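Local coordinates for protein kinase (Staphylococcus aureus subsp. aureus Mu50, PDB 3PY9), which is the extracellular PASTA-domain region of a membrane Ser/Thr kinase, PrkC, and probably senses cell-wall muropeptides outside the cell, at residues P78-L83 / L89-S94; V144-F149 / S197-V202. All blocks are in the same frame, centred on the assembly; numbering follows the deposited sequence.

Contact 1: P78-L83 / L89-S94; sequences PNVIGL and LQKLKS
Lys-91, whose side chain lies against Pro-78, offers its backbone carbonyl O to Ser-94 OG at 2.9 Å. The hydroxyl approaches from above the carbonyl plane, 49° out of it, and the bond ties the Ser-94 side chain back to Lys-91 in the C-terminal part of the helix. Both segments belong to a PASTA domain, in which strand 74-76 leads through a loop into helix 85-93, which packs on the domain's sheet, and here the loop folds back over that helix's far end. No hydrogen bond joins 78-83 to 89-94; the contact is apolar. With its CG anti to the backbone N (chi1 -174°), Lys-91 brings CG to 4.0 Å from Pro-78 CB and 4.4 Å from Val-80 CG1; the chain then bends at chi2 and carries the ammonium end away from the loop. Val-80 is buried and, with Leu-92, reaches Leu-135 of strand 133-138, so loop, helix and sheet meet in one apolar patch. The loop itself is shaped by a type II turn from Val-80 to Leu-83, closed by Leu-83 N to Val-80 O at 3.1 Å, with Gly-82 taking the positive phi (92°) of its third position. Beside Lys-91, the side chain of Leu-92 crosses the proline ring at about a right angle, its CD2 methyl lying 3.8 Å from Pro-78 CG and 4.0 Å from Pro-78 CD.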
# COMPACT_ATOMS: atom_id res chain seq x y z
N PRO A 78 9.07 10.79 16.61
CA PRO A 78 8.26 9.59 16.78
C PRO A 78 7.76 9.05 15.42
O PRO A 78 7.76 9.78 14.42
CB PRO A 78 7.09 10.07 17.62
CG PRO A 78 6.95 11.52 17.26
CD PRO A 78 8.33 12.01 17.01
N ASN A 79 7.35 7.78 15.41
CA ASN A 79 6.76 7.15 14.23
C ASN A 79 5.25 7.26 14.37
O ASN A 79 4.66 6.69 15.31
CB ASN A 79 7.20 5.68 14.11
CG ASN A 79 6.80 5.03 12.80
OD1 ASN A 79 5.79 4.35 12.72
ND2 ASN A 79 7.59 5.24 11.75
N VAL A 80 4.64 8.04 13.48
CA VAL A 80 3.21 8.37 13.55
C VAL A 80 2.44 7.87 12.32
O VAL A 80 1.22 7.97 12.24
CB VAL A 80 2.94 9.89 13.80
CG1 VAL A 80 3.68 10.40 15.05
CG2 VAL A 80 3.34 10.73 12.59
N ILE A 81 3.19 7.34 11.35
CA ILE A 81 2.63 6.73 10.15
C ILE A 81 1.59 5.66 10.50
O ILE A 81 1.86 4.75 11.27
CB ILE A 81 3.75 6.12 9.30
CG1 ILE A 81 4.57 7.24 8.63
CG2 ILE A 81 3.18 5.18 8.25
CD1 ILE A 81 5.96 6.85 8.20
N GLY A 82 0.40 5.80 9.95
CA GLY A 82 -0.64 4.79 10.17
C GLY A 82 -1.57 5.04 11.34
O GLY A 82 -2.59 4.36 11.45
N LEU A 83 -1.24 6.01 12.20
CA LEU A 83 -2.13 6.46 13.28
C LEU A 83 -3.15 7.44 12.74
O LEU A 83 -2.87 8.12 11.75
CB LEU A 83 -1.34 7.17 14.39
CG LEU A 83 -0.04 6.55 14.91
CD1 LEU A 83 0.57 7.46 15.97
CD2 LEU A 83 -0.26 5.11 15.46
N LEU A 89 -0.81 13.93 16.16
CA LEU A 89 -0.52 15.30 16.57
C LEU A 89 -0.23 15.38 18.06
O LEU A 89 0.72 16.04 18.48
CB LEU A 89 -1.68 16.23 16.19
CG LEU A 89 -1.87 16.66 14.73
CD1 LEU A 89 -3.17 17.44 14.54
CD2 LEU A 89 -0.69 17.49 14.24
N GLN A 90 -1.07 14.69 18.84
CA GLN A 90 -0.87 14.56 20.28
C GLN A 90 0.53 14.00 20.57
O GLN A 90 1.28 14.61 21.32
CB GLN A 90 -1.97 13.71 20.92
CG GLN A 90 -3.34 14.44 21.06
CD GLN A 90 -4.50 13.53 21.53
OE1 GLN A 90 -4.33 12.32 21.74
NE2 GLN A 90 -5.70 14.12 21.69
N LYS A 91 0.88 12.88 19.93
CA LYS A 91 2.19 12.24 20.11
C LYS A 91 3.35 13.19 19.78
O LYS A 91 4.45 13.05 20.33
CB LYS A 91 2.29 10.99 19.24
CG LYS A 91 3.55 10.15 19.43
CD LYS A 91 3.38 9.11 20.54
CE LYS A 91 4.73 8.65 21.11
NZ LYS A 91 4.55 7.72 22.27
N LEU A 92 3.10 14.13 18.87
CA LEU A 92 4.08 15.15 18.52
C LEU A 92 4.17 16.25 19.58
O LEU A 92 5.27 16.61 20.02
CB LEU A 92 3.78 15.74 17.13
CG LEU A 92 4.28 14.85 15.98
CD1 LEU A 92 3.64 15.22 14.65
CD2 LEU A 92 5.79 14.91 15.88
N LYS A 93 3.00 16.77 19.99
CA LYS A 93 2.92 17.75 21.08
C LYS A 93 3.57 17.23 22.35
O LYS A 93 4.33 17.95 23.00
CB LYS A 93 1.47 18.15 21.37
CG LYS A 93 1.04 19.49 20.79
CD LYS A 93 -0.40 19.86 21.20
CE LYS A 93 -0.47 20.55 22.57
NZ LYS A 93 -1.86 21.01 22.92
N SER A 94 3.28 15.97 22.69
CA SER A 94 3.82 15.33 23.89
C SER A 94 5.35 15.42 23.97
O SER A 94 5.94 15.17 25.03
CB SER A 94 3.32 13.87 23.99
OG SER A 94 4.07 12.96 23.18

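Contact 2: V144-F149 / S197-V202; sequences VYVEDF and STISFV
The side chains of Val-146 and Ile-199 point at one another and touch end-on, methyl against methyl. Val-146 CG1, swung opposite the main-chain nitrogen (chi1 -168°), touches Ile-199 CD1 at 3.7 Å and Ile-199 CG2 at 4.0 Å, so it sits against both arms of the isoleucine; Val-146 CG2 adds a contact with Ile-199 CD1 at 4.1 Å. The second pair is looser and meets differently. Phe-149 presents its CB to the edge of the Phe-201 ring, near the ring plane, 4.5 Å from Phe-201 CE1. Glu-147 CG lies over one face of the Phe-149 ring, 4.0 Å above its plane and offset toward the rim. The backbones stay well apart, 8.2 Å between the CA atoms of Val-146 and Ile-199, and no hydrogen bond crosses: the segments belong to separate sheets of one PASTA domain, joined through its apolar core. Gln-186 of strand 183-187 braces the loop, its OE1 accepting from Phe-149 N and its NE2 donating to Glu-147 O. Strand 143-146 pairs with 191-194, while 198-204 runs between 167-173 and 183-187; helix 154-162 packs on Phe-149 and Phe-201 through Ala-157, and Phe-154 meets Phe-201 edge-to-face.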
# COMPACT_ATOMS: atom_id res chain seq x y z
N VAL A 144 -13.07 6.36 -8.19
CA VAL A 144 -13.34 6.56 -9.61
C VAL A 144 -14.65 5.88 -9.93
O VAL A 144 -14.89 4.76 -9.48
CB VAL A 144 -12.23 5.96 -10.48
CG1 VAL A 144 -12.54 6.15 -11.97
CG2 VAL A 144 -10.89 6.62 -10.12
N TYR A 145 -15.48 6.56 -10.71
CA TYR A 145 -16.78 6.05 -11.07
C TYR A 145 -16.68 4.94 -12.12
O TYR A 145 -16.02 5.10 -13.14
CB TYR A 145 -17.67 7.19 -11.55
CG TYR A 145 -19.13 6.82 -11.67
CD1 TYR A 145 -20.01 7.03 -10.62
CD2 TYR A 145 -19.64 6.22 -12.85
CE1 TYR A 145 -21.36 6.67 -10.73
CE2 TYR A 145 -20.98 5.87 -12.98
CZ TYR A 145 -21.83 6.08 -11.91
OH TYR A 145 -23.16 5.75 -12.01
N VAL A 146 -17.34 3.82 -11.85
CA VAL A 146 -17.38 2.69 -12.79
C VAL A 146 -18.60 2.80 -13.70
O VAL A 146 -19.72 2.51 -13.27
CB VAL A 146 -17.46 1.36 -12.05
CG1 VAL A 146 -17.19 0.18 -13.03
CG2 VAL A 146 -16.49 1.36 -10.87
N GLU A 147 -18.38 3.21 -14.94
CA GLU A 147 -19.46 3.32 -15.91
C GLU A 147 -20.15 1.98 -16.17
O GLU A 147 -19.50 0.95 -16.43
CB GLU A 147 -18.99 3.95 -17.22
CG GLU A 147 -20.18 4.27 -18.12
CD GLU A 147 -19.81 4.89 -19.44
OE1 GLU A 147 -18.61 5.16 -19.68
OE2 GLU A 147 -20.74 5.14 -20.23
N ASP A 148 -21.49 2.01 -16.09
CA ASP A 148 -22.32 0.82 -16.29
C ASP A 148 -22.47 0.59 -17.78
O ASP A 148 -23.11 1.38 -18.48
CB ASP A 148 -23.67 1.04 -15.64
CG ASP A 148 -24.55 -0.20 -15.63
OD1 ASP A 148 -24.27 -1.19 -16.37
OD2 ASP A 148 -25.55 -0.16 -14.88
N PHE A 149 -21.87 -0.49 -18.25
CA PHE A 149 -21.88 -0.85 -19.66
C PHE A 149 -22.74 -2.09 -19.95
O PHE A 149 -22.59 -2.73 -21.00
CB PHE A 149 -20.45 -1.12 -20.14
CG PHE A 149 -19.64 0.14 -20.47
CD1 PHE A 149 -19.94 0.90 -21.60
CD2 PHE A 149 -18.56 0.51 -19.67
CE1 PHE A 149 -19.17 2.04 -21.93
CE2 PHE A 149 -17.79 1.63 -19.98
CZ PHE A 149 -18.10 2.41 -21.11
N SER A 197 -9.30 -0.67 -9.28
CA SER A 197 -10.06 -1.85 -8.92
C SER A 197 -10.26 -2.75 -10.14
O SER A 197 -10.14 -2.30 -11.29
CB SER A 197 -11.44 -1.44 -8.38
OG SER A 197 -11.34 -0.80 -7.13
N THR A 198 -10.58 -4.01 -9.88
CA THR A 198 -10.88 -4.98 -10.96
C THR A 198 -12.39 -4.98 -11.26
O THR A 198 -13.19 -5.21 -10.36
CB THR A 198 -10.49 -6.40 -10.56
OG1 THR A 198 -9.10 -6.41 -10.20
CG2 THR A 198 -10.77 -7.41 -11.72
N ILE A 199 -12.75 -4.70 -12.51
CA ILE A 199 -14.14 -4.81 -12.99
C ILE A 199 -14.31 -6.13 -13.76
O ILE A 199 -13.53 -6.42 -14.69
CB ILE A 199 -14.53 -3.61 -13.89
CG1 ILE A 199 -13.97 -2.28 -13.31
CG2 ILE A 199 -16.06 -3.53 -14.06
CD1 ILE A 199 -14.38 -1.96 -11.85
N SER A 200 -15.31 -6.92 -13.35
CA SER A 200 -15.57 -8.26 -13.93
C SER A 200 -16.77 -8.27 -14.88
O SER A 200 -17.84 -7.76 -14.56
CB SER A 200 -15.77 -9.30 -12.83
OG SER A 200 -14.66 -9.34 -11.94
N PHE A 201 -16.57 -8.87 -16.05
CA PHE A 201 -17.55 -8.86 -17.14
C PHE A 201 -17.93 -10.26 -17.57
O PHE A 201 -17.08 -11.14 -17.66
CB PHE A 201 -16.96 -8.14 -18.36
CG PHE A 201 -16.95 -6.65 -18.24
CD1 PHE A 201 -18.04 -5.91 -18.65
CD2 PHE A 201 -15.84 -6.00 -17.73
CE1 PHE A 201 -18.04 -4.53 -18.56
CE2 PHE A 201 -15.82 -4.60 -17.62
CZ PHE A 201 -16.91 -3.87 -18.03
N VAL A 202 -19.22 -10.47 -17.81
CA VAL A 202 -19.66 -11.65 -18.53
C VAL A 202 -20.12 -11.18 -19.89
O VAL A 202 -20.97 -10.29 -20.00
CB VAL A 202 -20.74 -12.45 -17.77
CG1 VAL A 202 -21.22 -13.65 -18.60
CG2 VAL A 202 -20.19 -12.91 -16.40

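In the fold
Contacts 1 and 2 occupy two successive PASTA domains of the same extended chain, in series, on opposite sides of its centre. They do not touch: their centres are 38 Å apart and their nearest atoms about 21 Å. Contact 1 uses the loop after strand 74-76, contact 2 the end of strand 143-146 and the residues just beyond; contact 1 fastens its loop to the helix that follows, whereas contact 2 joins a strand 48 residues later. A bound europium ion lies about 13 Å from the side chain of Leu-92 in contact 1. Asp-99, Asp-130 and Asn-132, which form a europium site, belong to the same PASTA domain as that contact.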